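Local atomic coordinates of PKS (PDB entry 5YDA), a protein that forms the acyltransferase domain of the splenocin polyketide synthase, a broadly selective domain that probably loads acyl building blocks onto the acyl carrier protein. Residues G29-V33 and V83-S87; L250-S255 and V267-A273; T330-A334 and A361-E366. All blocks are in the same frame, centred on the assembly; numbering follows the deposited sequence.

In the fold
Contacts 1, 2 and 3 follow one another along the chain, each closing before the next opens, and none touches another. Contact 1 belongs to the two-stranded antiparallel sheet of strands 32-38 and 79-85. Its centre is about 51 Å from that of contact 2 and about 37 Å from that of contact 3, both of which lie across the centre of the chain. Contacts 2 and 3 fall within the acyltransferase sequence family, with centres about 29 Å apart, but use different sheets: contact 2 the four-stranded antiparallel one, contact 3 the border of the six-stranded mixed one. The contacts thus sample three separate sheets, consistent with a linker domain attached to a two-part acyltransferase.

Contact 1: residues G29-V33 and V83-S87; sequences GRRLV and VSASS
L32 and A85 face each other as an antiparallel hydrogen-bonded pair, and two backbone bonds define the register: L32 N to A85 O at 2.8 Å and A85 N to L32 O at 3.0 Å. Three CA-H...O contacts add to this pairing, such as S84 CA to L32 O at 3.3 Å. V33 and S84 make the adjoining non-hydrogen-bonded pair.

Packing on the two faces of the strand pair involves the surrounding helices. L32 and A85 lie on one face, where L32 meets A67 of helix 63-72 and A85 meets A91 of helix 88-97. V33 and S84 lie on the other, with S84 against F409 of helix 407-420. A two-stranded sheet wrapped by helices and placed in a CurL-like sequence region is consistent with the ketosynthase-to-acyltransferase linker of modular synthases.

Among the polar side chains, S84 OG bonds to E413, and S86 meets both arginines. S86 OG abuts R31 CA at 3.3 Å and R31 CB at 3.4 Å. With CG of R31 anti to the backbone N (chi1 -175°) and a bend at chi3, the guanidinium turns one face to S86 OG, which lies over it toward the rim. The polar link is a water, accepting from R31 NE at 2.7 Å and lying 3.1 Å from S86 OG. The R30 guanidinium instead has S86 O over one face; NE to O is 3.7 Å, an approach without a hydrogen bond.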
ATOM      1  N   GLY A  29      -6.295  21.965   4.995  1.00 41.96           N
ATOM      2  CA  GLY A  29      -6.148  23.248   4.341  1.00 40.67           C
ATOM      3  C   GLY A  29      -7.313  23.531   3.424  1.00 43.06           C
ATOM      4  O   GLY A  29      -8.456  23.147   3.695  1.00 41.04           O
ATOM      5  N   ARG A  30      -7.025  24.178   2.307  1.00 48.07           N
ATOM      6  CA  ARG A  30      -8.091  24.576   1.414  1.00 49.47           C
ATOM      7  C   ARG A  30      -8.434  23.527   0.360  1.00 44.86           C
ATOM      8  O   ARG A  30      -9.456  23.678  -0.319  1.00 46.47           O
ATOM      9  CB  ARG A  30      -7.686  25.877   0.708  1.00 49.30           C
ATOM     10  CG  ARG A  30      -7.593  27.108   1.603  1.00 53.71           C
ATOM     11  CD  ARG A  30      -6.693  28.152   0.962  1.00 60.60           C
ATOM     12  NE  ARG A  30      -5.562  27.529   0.277  1.00 72.27           N
ATOM     13  CZ  ARG A  30      -4.667  28.178  -0.449  1.00 73.11           C
ATOM     14  NH1 ARG A  30      -4.728  29.486  -0.615  1.00 78.26           N
ATOM     15  NH2 ARG A  30      -3.674  27.500  -1.033  1.00 68.72           N
ATOM     16  N   ARG A  31      -7.628  22.476   0.216  1.00 39.27           N
ATOM     17  CA  ARG A  31      -7.806  21.546  -0.898  1.00 42.76           C
ATOM     18  C   ARG A  31      -9.142  20.815  -0.807  1.00 40.30           C
ATOM     19  O   ARG A  31      -9.510  20.283   0.244  1.00 45.65           O
ATOM     20  CB  ARG A  31      -6.659  20.542  -0.932  1.00 39.86           C
ATOM     21  CG  ARG A  31      -6.680  19.589  -2.117  1.00 39.83           C
ATOM     22  CD  ARG A  31      -5.399  18.736  -2.137  1.00 39.23           C
ATOM     23  NE  ARG A  31      -4.206  19.535  -2.434  1.00 42.44           N
ATOM     24  CZ  ARG A  31      -3.268  19.856  -1.541  1.00 46.68           C
ATOM     25  NH1 ARG A  31      -3.371  19.433  -0.272  1.00 39.40           N
ATOM     26  NH2 ARG A  31      -2.223  20.597  -1.920  1.00 43.61           N
ATOM     27  N   LEU A  32      -9.866  20.790  -1.922  1.00 37.94           N
ATOM     28  CA  LEU A  32     -11.176  20.162  -2.000  1.00 39.14           C
ATOM     29  C   LEU A  32     -11.259  19.316  -3.263  1.00 38.34           C
ATOM     30  O   LEU A  32     -10.548  19.553  -4.245  1.00 32.40           O
ATOM     31  CB  LEU A  32     -12.304  21.203  -2.003  1.00 41.60           C
ATOM     32  CG  LEU A  32     -12.484  21.990  -0.706  1.00 50.17           C
ATOM     33  CD1 LEU A  32     -13.480  23.121  -0.923  1.00 51.39           C
ATOM     34  CD2 LEU A  32     -12.944  21.056   0.427  1.00 53.73           C
ATOM     35  N   VAL A  33     -12.158  18.333  -3.224  1.00 36.12           N
ATOM     36  CA  VAL A  33     -12.444  17.465  -4.358  1.00 35.87           C
ATOM     37  C   VAL A  33     -13.744  17.935  -4.996  1.00 40.03           C
ATOM     38  O   VAL A  33     -14.743  18.131  -4.296  1.00 41.71           O
ATOM     39  CB  VAL A  33     -12.551  15.999  -3.910  1.00 33.24           C
ATOM     40  CG1 VAL A  33     -12.792  15.084  -5.101  1.00 32.87           C
ATOM     41  CG2 VAL A  33     -11.303  15.593  -3.138  1.00 34.16           C
ATOM     42  N   VAL A  83     -11.674  16.563  -9.878  1.00 32.57           N
ATOM     43  CA  VAL A  83     -10.449  17.342  -9.785  1.00 31.38           C
ATOM     44  C   VAL A  83     -10.231  17.680  -8.318  1.00 31.51           C
ATOM     45  O   VAL A  83     -11.168  17.663  -7.518  1.00 33.15           O
ATOM     46  CB  VAL A  83     -10.499  18.624 -10.648  1.00 35.60           C
ATOM     47  CG1 VAL A  83     -10.679  18.263 -12.114  1.00 35.66           C
ATOM     48  CG2 VAL A  83     -11.623  19.547 -10.177  1.00 33.55           C
ATOM     49  N   SER A  84      -8.979  17.943  -7.966  1.00 27.53           N
ATOM     50  CA  SER A  84      -8.602  18.471  -6.666  1.00 32.08           C
ATOM     51  C   SER A  84      -8.078  19.886  -6.856  1.00 38.99           C
ATOM     52  O   SER A  84      -7.324  20.147  -7.799  1.00 35.34           O
ATOM     53  CB  SER A  84      -7.508  17.620  -6.011  1.00 29.51           C
ATOM     54  OG  SER A  84      -7.934  16.285  -5.842  1.00 41.43           O
ATOM     55  N   ALA A  85      -8.457  20.793  -5.955  1.00 33.98           N
ATOM     56  CA  ALA A  85      -8.044  22.180  -6.099  1.00 33.63           C
ATOM     57  C   ALA A  85      -8.077  22.868  -4.743  1.00 38.21           C
ATOM     58  O   ALA A  85      -8.926  22.562  -3.903  1.00 41.74           O
ATOM     59  CB  ALA A  85      -8.946  22.928  -7.087  1.00 33.94           C
ATOM     60  N   SER A  86      -7.135  23.784  -4.536  1.00 40.31           N
ATOM     61  CA  SER A  86      -7.114  24.660  -3.376  1.00 45.33           C
ATOM     62  C   SER A  86      -7.508  26.088  -3.733  1.00 48.17           C
ATOM     63  O   SER A  86      -7.418  26.973  -2.879  1.00 52.90           O
ATOM     64  CB  SER A  86      -5.725  24.644  -2.730  1.00 44.95           C
ATOM     65  OG  SER A  86      -5.378  23.339  -2.292  1.00 50.35           O
ATOM     66  N   SER A  87      -7.937  26.328  -4.974  1.00 49.94           N
ATOM     67  CA  SER A  87      -8.297  27.652  -5.477  1.00 48.29           C
ATOM     68  C   SER A  87      -9.038  27.496  -6.796  1.00 52.36           C
ATOM     69  O   SER A  87      -8.917  26.475  -7.483  1.00 51.09           O
ATOM     70  CB  SER A  87      -7.073  28.533  -5.698  1.00 46.48           C
ATOM     71  OG  SER A  87      -6.520  28.285  -6.982  1.00 48.81           O
TER
HETATM   72  O   HOH W   1      -4.345  21.327  -4.458  1.00 38.50           O

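Contact 2: residues L250-S255 and V267-A273; sequences LGEGLS and VAGDTDA
S255 and A268 pair in a beta hairpin at the border of the four-stranded antiparallel sheet, where strand 254-261 is outermost and strand 264-269 is its neighbour. Two nearly straight backbone bonds prove the pairing: S255 N to A268 O at 2.7 Å (169° at the hydrogen) and A268 N to S255 O at 2.9 Å. L254 and G269 form the next, non-hydrogen-bonded pair, their CA atoms 4.4 Å apart. G253 O lies against G269 CA in a CA-H...O contact of 3.2 Å. Beyond it D270 N gives G253 O a weak bond (3.3 Å).

The strand order 2-3-1-4, with helix 271-283 following the hairpin, fits the ferredoxin-like small subdomain of acyltransferases. D270 is the N-cap of that helix, its OD1 accepting from A273 N at 3.1 Å from above the carboxylate plane.

Apolar branches fill the angle between hairpin and helix. In L254 a first torsion of -62° sets CG beside the backbone N, from where CD2 reaches A273 CB at 3.7 Å. L250 and V267 meet tip to tip, CD2 to CG1 at 3.6 Å, while L277 of the helix touches L250, L254 and V267. S255 and A268 occupy the other face of the sheet, where S255 OG bonds to ND1 of H300.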
ATOM      1  N   LEU A 250      18.185 -22.882  -9.217  1.00 40.12           N
ATOM      2  CA  LEU A 250      18.402 -22.969  -7.780  1.00 43.06           C
ATOM      3  C   LEU A 250      18.486 -24.412  -7.362  1.00 47.76           C
ATOM      4  O   LEU A 250      17.622 -25.170  -7.705  1.00 62.19           O
ATOM      5  CB  LEU A 250      17.217 -22.336  -7.063  1.00 39.76           C
ATOM      6  CG  LEU A 250      16.506 -21.119  -7.650  1.00 36.65           C
ATOM      7  CD1 LEU A 250      15.298 -20.763  -6.834  1.00 35.11           C
ATOM      8  CD2 LEU A 250      17.426 -19.942  -7.675  1.00 32.40           C
ATOM      9  N   GLY A 251      19.487 -24.844  -6.636  1.00 44.79           N
ATOM     10  CA  GLY A 251      20.566 -24.054  -6.149  1.00 49.27           C
ATOM     11  C   GLY A 251      20.743 -24.384  -4.683  1.00 46.69           C
ATOM     12  O   GLY A 251      19.913 -24.040  -3.900  1.00 43.73           O
ATOM     13  N   GLU A 252      21.820 -25.052  -4.325  1.00 44.00           N
ATOM     14  CA  GLU A 252      22.081 -25.341  -2.940  1.00 47.01           C
ATOM     15  C   GLU A 252      22.474 -23.989  -2.391  1.00 44.32           C
ATOM     16  O   GLU A 252      23.237 -23.279  -2.994  1.00 44.19           O
ATOM     17  CB  GLU A 252      23.191 -26.370  -2.803  1.00 49.90           C
ATOM     18  CG  GLU A 252      23.734 -26.583  -1.404  1.00 55.24           C
ATOM     19  CD  GLU A 252      22.674 -26.918  -0.382  1.00 63.41           C
ATOM     20  OE1 GLU A 252      22.111 -28.022  -0.451  1.00 69.25           O
ATOM     21  OE2 GLU A 252      22.407 -26.084   0.501  1.00 66.87           O
ATOM     22  N   GLY A 253      21.924 -23.628  -1.252  1.00 34.54           N
ATOM     23  CA  GLY A 253      22.152 -22.319  -0.684  1.00 36.20           C
ATOM     24  C   GLY A 253      21.203 -21.238  -1.158  1.00 33.93           C
ATOM     25  O   GLY A 253      21.423 -20.069  -0.831  1.00 31.49           O
ATOM     26  N   LEU A 254      20.152 -21.586  -1.899  1.00 25.76           N
ATOM     27  CA  LEU A 254      19.204 -20.607  -2.410  1.00 30.37           C
ATOM     28  C   LEU A 254      17.783 -21.083  -2.163  1.00 29.37           C
ATOM     29  O   LEU A 254      17.487 -22.278  -2.274  1.00 32.09           O
ATOM     30  CB  LEU A 254      19.388 -20.353  -3.921  1.00 25.64           C
ATOM     31  CG  LEU A 254      20.706 -19.772  -4.420  1.00 28.57           C
ATOM     32  CD1 LEU A 254      20.727 -19.799  -5.932  1.00 28.33           C
ATOM     33  CD2 LEU A 254      20.939 -18.366  -3.905  1.00 26.39           C
ATOM     34  N   SER A 255      16.903 -20.145  -1.844  1.00 24.01           N
ATOM     35  CA  SER A 255      15.478 -20.422  -1.773  1.00 27.62           C
ATOM     36  C   SER A 255      14.738 -19.404  -2.628  1.00 26.53           C
ATOM     37  O   SER A 255      15.182 -18.260  -2.799  1.00 26.33           O
ATOM     38  CB  SER A 255      14.929 -20.366  -0.321  1.00 29.98           C
ATOM     39  OG  SER A 255      15.756 -21.078   0.588  1.00 32.33           O
ATOM     40  N   VAL A 267      14.922 -14.253  -5.081  1.00 18.88           N
ATOM     41  CA  VAL A 267      15.687 -15.413  -4.653  1.00 23.69           C
ATOM     42  C   VAL A 267      16.610 -14.965  -3.531  1.00 25.29           C
ATOM     43  O   VAL A 267      17.210 -13.886  -3.607  1.00 25.54           O
ATOM     44  CB  VAL A 267      16.491 -16.045  -5.815  1.00 25.12           C
ATOM     45  CG1 VAL A 267      17.336 -17.199  -5.308  1.00 25.53           C
ATOM     46  CG2 VAL A 267      15.542 -16.550  -6.919  1.00 21.72           C
ATOM     47  N   ALA A 268      16.686 -15.775  -2.468  1.00 24.66           N
ATOM     48  CA  ALA A 268      17.433 -15.428  -1.264  1.00 24.73           C
ATOM     49  C   ALA A 268      18.294 -16.606  -0.828  1.00 23.86           C
ATOM     50  O   ALA A 268      17.965 -17.767  -1.086  1.00 29.18           O
ATOM     51  CB  ALA A 268      16.489 -15.036  -0.120  1.00 22.20           C
ATOM     52  N   GLY A 269      19.394 -16.296  -0.150  1.00 26.32           N
ATOM     53  CA  GLY A 269      20.278 -17.331   0.359  1.00 25.36           C
ATOM     54  C   GLY A 269      21.567 -16.697   0.829  1.00 28.24           C
ATOM     55  O   GLY A 269      21.626 -15.477   1.029  1.00 25.77           O
ATOM     56  N   ASP A 270      22.608 -17.523   0.978  1.00 28.22           N
ATOM     57  CA  ASP A 270      23.861 -16.916   1.407  1.00 31.18           C
ATOM     58  C   ASP A 270      24.477 -16.145   0.250  1.00 32.61           C
ATOM     59  O   ASP A 270      24.187 -16.398  -0.920  1.00 33.70           O
ATOM     60  CB  ASP A 270      24.839 -17.949   1.964  1.00 35.18           C
ATOM     61  CG  ASP A 270      25.195 -19.004   0.974  1.00 43.20           C
ATOM     62  OD1 ASP A 270      26.185 -18.813   0.207  1.00 47.59           O
ATOM     63  OD2 ASP A 270      24.491 -20.040   0.999  1.00 45.96           O
ATOM     64  N   THR A 271      25.314 -15.170   0.597  1.00 31.30           N
ATOM     65  CA  THR A 271      25.767 -14.208  -0.397  1.00 34.54           C
ATOM     66  C   THR A 271      26.556 -14.881  -1.515  1.00 37.36           C
ATOM     67  O   THR A 271      26.404 -14.516  -2.685  1.00 39.05           O
ATOM     68  CB  THR A 271      26.581 -13.108   0.281  1.00 35.87           C
ATOM     69  OG1 THR A 271      25.800 -12.562   1.355  1.00 36.12           O
ATOM     70  CG2 THR A 271      26.877 -11.991  -0.700  1.00 33.21           C
ATOM     71  N   ASP A 272      27.375 -15.884  -1.183  1.00 37.68           N
ATOM     72  CA  ASP A 272      28.146 -16.598  -2.202  1.00 40.87           C
ATOM     73  C   ASP A 272      27.234 -17.260  -3.228  1.00 36.64           C
ATOM     74  O   ASP A 272      27.464 -17.160  -4.436  1.00 32.52           O
ATOM     75  CB  ASP A 272      29.042 -17.658  -1.553  1.00 40.99           C
ATOM     76  CG  ASP A 272      30.276 -17.065  -0.904  1.00 51.01           C
ATOM     77  OD1 ASP A 272      30.592 -15.878  -1.171  1.00 48.37           O
ATOM     78  OD2 ASP A 272      30.939 -17.800  -0.132  1.00 58.70           O
ATOM     79  N   ALA A 273      26.218 -17.981  -2.755  1.00 32.55           N
ATOM     80  CA  ALA A 273      25.274 -18.618  -3.664  1.00 36.13           C
ATOM     81  C   ALA A 273      24.543 -17.583  -4.520  1.00 33.86           C
ATOM     82  O   ALA A 273      24.285 -17.820  -5.706  1.00 35.37           O
ATOM     83  CB  ALA A 273      24.279 -19.464  -2.869  1.00 28.95           C
TER

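Contact 3: residues T330-A334 and A361-E366; sequences TGDWA and ALWERE
W333 is the side chain on which this contact closes, and R365 from helix 355-366 lies flat over one face of its indole. The two planes are only 4° apart and their centres 3.5 Å, a stack that is also cation-pi: CZ of R365 stands 16° off the normal of the six-membered ring. NH1 lies near CD2 and CE2, over the middle of the indole, whereas NH2 reaches across to CH2 and CZ3. A bend at chi3 (72°) folds the end of R365 back over the ring. Its rotation is further fixed by a salt bridge along the guanidinium edge, NE to OE1 of E366 at 3.3 Å, the oxygen lying in the guanidinium plane.

The benzo end of the indole is packed against apolar atoms. Here the L362 side chain crosses that of W333 at about a right angle and brings CD1 to within 3.8 Å of W333 CH2, neither squarely over the face nor at the edge.

The contact is looser toward G331 and D332. The small A361 CB meets G331 O at 3.7 Å and D332 OD1 at 3.9 Å, and no direct hydrogen bond joins the segments. Instead a water sits in the indole plane, accepting from W333 NE1 at 3.2 Å and donating to A361 O at 2.9 Å. D332 and R365 are both exposed residues, and D332 turns OD1 back to accept a weak bond from W333 N.

Inward, W333 and L362 both touch V326 of strand 325-327 and A195 of strand 195-198, and P324 borders W333 and R365; helix 355-366 packs beside these two strands of the six-stranded mixed sheet, next to the weakly bonded outermost strand 332-333.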
ATOM      1  N   THR A 330      -0.141 -19.466   1.339  1.00 27.08           N
ATOM      2  CA  THR A 330      -0.861 -20.280   0.373  1.00 25.62           C
ATOM      3  C   THR A 330      -1.226 -19.526  -0.887  1.00 32.06           C
ATOM      4  O   THR A 330      -1.726 -20.150  -1.833  1.00 28.33           O
ATOM      5  CB  THR A 330      -2.162 -20.804   0.983  1.00 25.21           C
ATOM      6  OG1 THR A 330      -2.971 -19.681   1.328  1.00 28.11           O
ATOM      7  CG2 THR A 330      -1.907 -21.642   2.232  1.00 26.25           C
ATOM      8  N   GLY A 331      -1.017 -18.208  -0.916  1.00 28.42           N
ATOM      9  CA  GLY A 331      -1.556 -17.402  -1.990  1.00 24.60           C
ATOM     10  C   GLY A 331      -3.059 -17.471  -2.065  1.00 25.78           C
ATOM     11  O   GLY A 331      -3.628 -17.340  -3.155  1.00 26.94           O
ATOM     12  N   ASP A 332      -3.720 -17.663  -0.926  1.00 27.16           N
ATOM     13  CA  ASP A 332      -5.159 -17.875  -0.859  1.00 25.81           C
ATOM     14  C   ASP A 332      -5.692 -17.205   0.402  1.00 25.32           C
ATOM     15  O   ASP A 332      -4.929 -16.752   1.262  1.00 27.38           O
ATOM     16  CB  ASP A 332      -5.475 -19.379  -0.852  1.00 31.20           C
ATOM     17  CG  ASP A 332      -6.866 -19.706  -1.392  1.00 34.91           C
ATOM     18  OD1 ASP A 332      -7.657 -18.784  -1.722  1.00 29.54           O
ATOM     19  OD2 ASP A 332      -7.160 -20.920  -1.484  1.00 42.74           O
ATOM     20  N   TRP A 333      -7.015 -17.147   0.516  1.00 27.99           N
ATOM     21  CA  TRP A 333      -7.649 -16.598   1.714  1.00 31.09           C
ATOM     22  C   TRP A 333      -7.178 -17.312   2.976  1.00 28.08           C
ATOM     23  O   TRP A 333      -7.096 -18.544   3.021  1.00 32.43           O
ATOM     24  CB  TRP A 333      -9.167 -16.696   1.581  1.00 27.59           C
ATOM     25  CG  TRP A 333      -9.658 -15.940   0.390  1.00 32.58           C
ATOM     26  CD1 TRP A 333      -9.991 -16.456  -0.834  1.00 31.72           C
ATOM     27  CD2 TRP A 333      -9.830 -14.518   0.290  1.00 29.01           C
ATOM     28  NE1 TRP A 333     -10.375 -15.437  -1.684  1.00 34.87           N
ATOM     29  CE2 TRP A 333     -10.282 -14.240  -1.019  1.00 31.36           C
ATOM     30  CE3 TRP A 333      -9.641 -13.454   1.178  1.00 28.70           C
ATOM     31  CZ2 TRP A 333     -10.556 -12.941  -1.456  1.00 33.09           C
ATOM     32  CZ3 TRP A 333      -9.925 -12.158   0.744  1.00 26.50           C
ATOM     33  CH2 TRP A 333     -10.372 -11.916  -0.560  1.00 27.32           C
ATOM     34  N   ALA A 334      -6.825 -16.532   3.990  1.00 27.95           N
ATOM     35  CA  ALA A 334      -6.383 -17.127   5.245  1.00 31.72           C
ATOM     36  C   ALA A 334      -7.581 -17.689   5.997  1.00 30.78           C
ATOM     37  O   ALA A 334      -8.621 -17.029   6.113  1.00 27.32           O
ATOM     38  CB  ALA A 334      -5.658 -16.098   6.111  1.00 26.10           C
ATOM     39  N   ALA A 361      -6.270 -14.795  -6.407  1.00 25.99           N
ATOM     40  CA  ALA A 361      -7.372 -15.226  -5.548  1.00 28.12           C
ATOM     41  C   ALA A 361      -8.214 -14.040  -5.099  1.00 32.54           C
ATOM     42  O   ALA A 361      -9.448 -14.117  -5.075  1.00 35.22           O
ATOM     43  CB  ALA A 361      -6.838 -15.973  -4.331  1.00 25.25           C
ATOM     44  N   LEU A 362      -7.557 -12.939  -4.724  1.00 26.41           N
ATOM     45  CA  LEU A 362      -8.275 -11.734  -4.334  1.00 29.20           C
ATOM     46  C   LEU A 362      -9.184 -11.265  -5.455  1.00 32.90           C
ATOM     47  O   LEU A 362     -10.357 -10.951  -5.232  1.00 31.76           O
ATOM     48  CB  LEU A 362      -7.269 -10.648  -3.978  1.00 31.49           C
ATOM     49  CG  LEU A 362      -7.730  -9.375  -3.308  1.00 33.40           C
ATOM     50  CD1 LEU A 362      -7.605  -9.600  -1.812  1.00 34.27           C
ATOM     51  CD2 LEU A 362      -6.843  -8.229  -3.742  1.00 33.95           C
ATOM     52  N   TRP A 363      -8.657 -11.247  -6.678  1.00 33.55           N
ATOM     53  CA  TRP A 363      -9.394 -10.719  -7.815  1.00 35.71           C
ATOM     54  C   TRP A 363     -10.559 -11.621  -8.191  1.00 36.17           C
ATOM     55  O   TRP A 363     -11.625 -11.143  -8.587  1.00 37.53           O
ATOM     56  CB  TRP A 363      -8.446 -10.563  -9.001  1.00 34.11           C
ATOM     57  CG  TRP A 363      -9.142 -10.103 -10.232  1.00 40.27           C
ATOM     58  CD1 TRP A 363      -9.505 -10.860 -11.318  1.00 33.91           C
ATOM     59  CD2 TRP A 363      -9.582  -8.773 -10.500  1.00 34.19           C
ATOM     60  NE1 TRP A 363     -10.136 -10.070 -12.246  1.00 37.55           N
ATOM     61  CE2 TRP A 363     -10.195  -8.785 -11.769  1.00 40.47           C
ATOM     62  CE3 TRP A 363      -9.521  -7.575  -9.787  1.00 27.24           C
ATOM     63  CZ2 TRP A 363     -10.737  -7.642 -12.339  1.00 38.74           C
ATOM     64  CZ3 TRP A 363     -10.052  -6.447 -10.350  1.00 29.55           C
ATOM     65  CH2 TRP A 363     -10.656  -6.483 -11.613  1.00 37.14           C
ATOM     66  N   GLU A 364     -10.363 -12.931  -8.087  1.00 40.70           N
ATOM     67  CA  GLU A 364     -11.356 -13.860  -8.600  1.00 42.46           C
ATOM     68  C   GLU A 364     -12.611 -13.871  -7.738  1.00 45.22           C
ATOM     69  O   GLU A 364     -13.709 -14.094  -8.253  1.00 49.39           O
ATOM     70  CB  GLU A 364     -10.741 -15.253  -8.706  1.00 42.02           C
ATOM     71  CG  GLU A 364     -11.411 -16.128  -9.737  1.00 56.54           C
ATOM     72  CD  GLU A 364     -12.336 -17.146  -9.108  1.00 67.54           C
ATOM     73  OE1 GLU A 364     -11.900 -17.813  -8.143  1.00 70.29           O
ATOM     74  OE2 GLU A 364     -13.497 -17.276  -9.572  1.00 74.94           O
ATOM     75  N   ARG A 365     -12.485 -13.611  -6.435  1.00 45.87           N
ATOM     76  CA  ARG A 365     -13.686 -13.561  -5.611  1.00 44.16           C
ATOM     77  C   ARG A 365     -14.384 -12.215  -5.721  1.00 46.86           C
ATOM     78  O   ARG A 365     -15.598 -12.158  -5.936  1.00 50.97           O
ATOM     79  CB  ARG A 365     -13.359 -13.865  -4.151  1.00 42.66           C
ATOM     80  CG  ARG A 365     -14.496 -14.579  -3.448  1.00 47.67           C
ATOM     81  CD  ARG A 365     -14.105 -15.055  -2.072  1.00 44.91           C
ATOM     82  NE  ARG A 365     -13.973 -13.951  -1.125  1.00 40.19           N
ATOM     83  CZ  ARG A 365     -13.517 -14.106   0.117  1.00 44.37           C
ATOM     84  NH1 ARG A 365     -13.153 -15.315   0.541  1.00 37.80           N
ATOM     85  NH2 ARG A 365     -13.425 -13.061   0.933  1.00 40.35           N
ATOM     86  N   GLU A 366     -13.633 -11.117  -5.592  1.00 45.06           N
ATOM     87  CA  GLU A 366     -14.238  -9.797  -5.431  1.00 46.54           C
ATOM     88  C   GLU A 366     -14.189  -8.924  -6.682  1.00 45.03           C
ATOM     89  O   GLU A 366     -15.035  -8.035  -6.825  1.00 46.17           O
ATOM     90  CB  GLU A 366     -13.556  -9.034  -4.280  1.00 45.01           C
ATOM     91  CG  GLU A 366     -13.315  -9.840  -2.997  1.00 46.06           C
ATOM     92  CD  GLU A 366     -14.581 -10.015  -2.160  1.00 53.51           C
ATOM     93  OE1 GLU A 366     -14.521 -10.708  -1.119  1.00 56.70           O
ATOM     94  OE2 GLU A 366     -15.634  -9.457  -2.535  1.00 59.27           O
TER
HETATM   95  O   HOH W   2     -10.659 -16.709  -4.553  1.00 35.45           O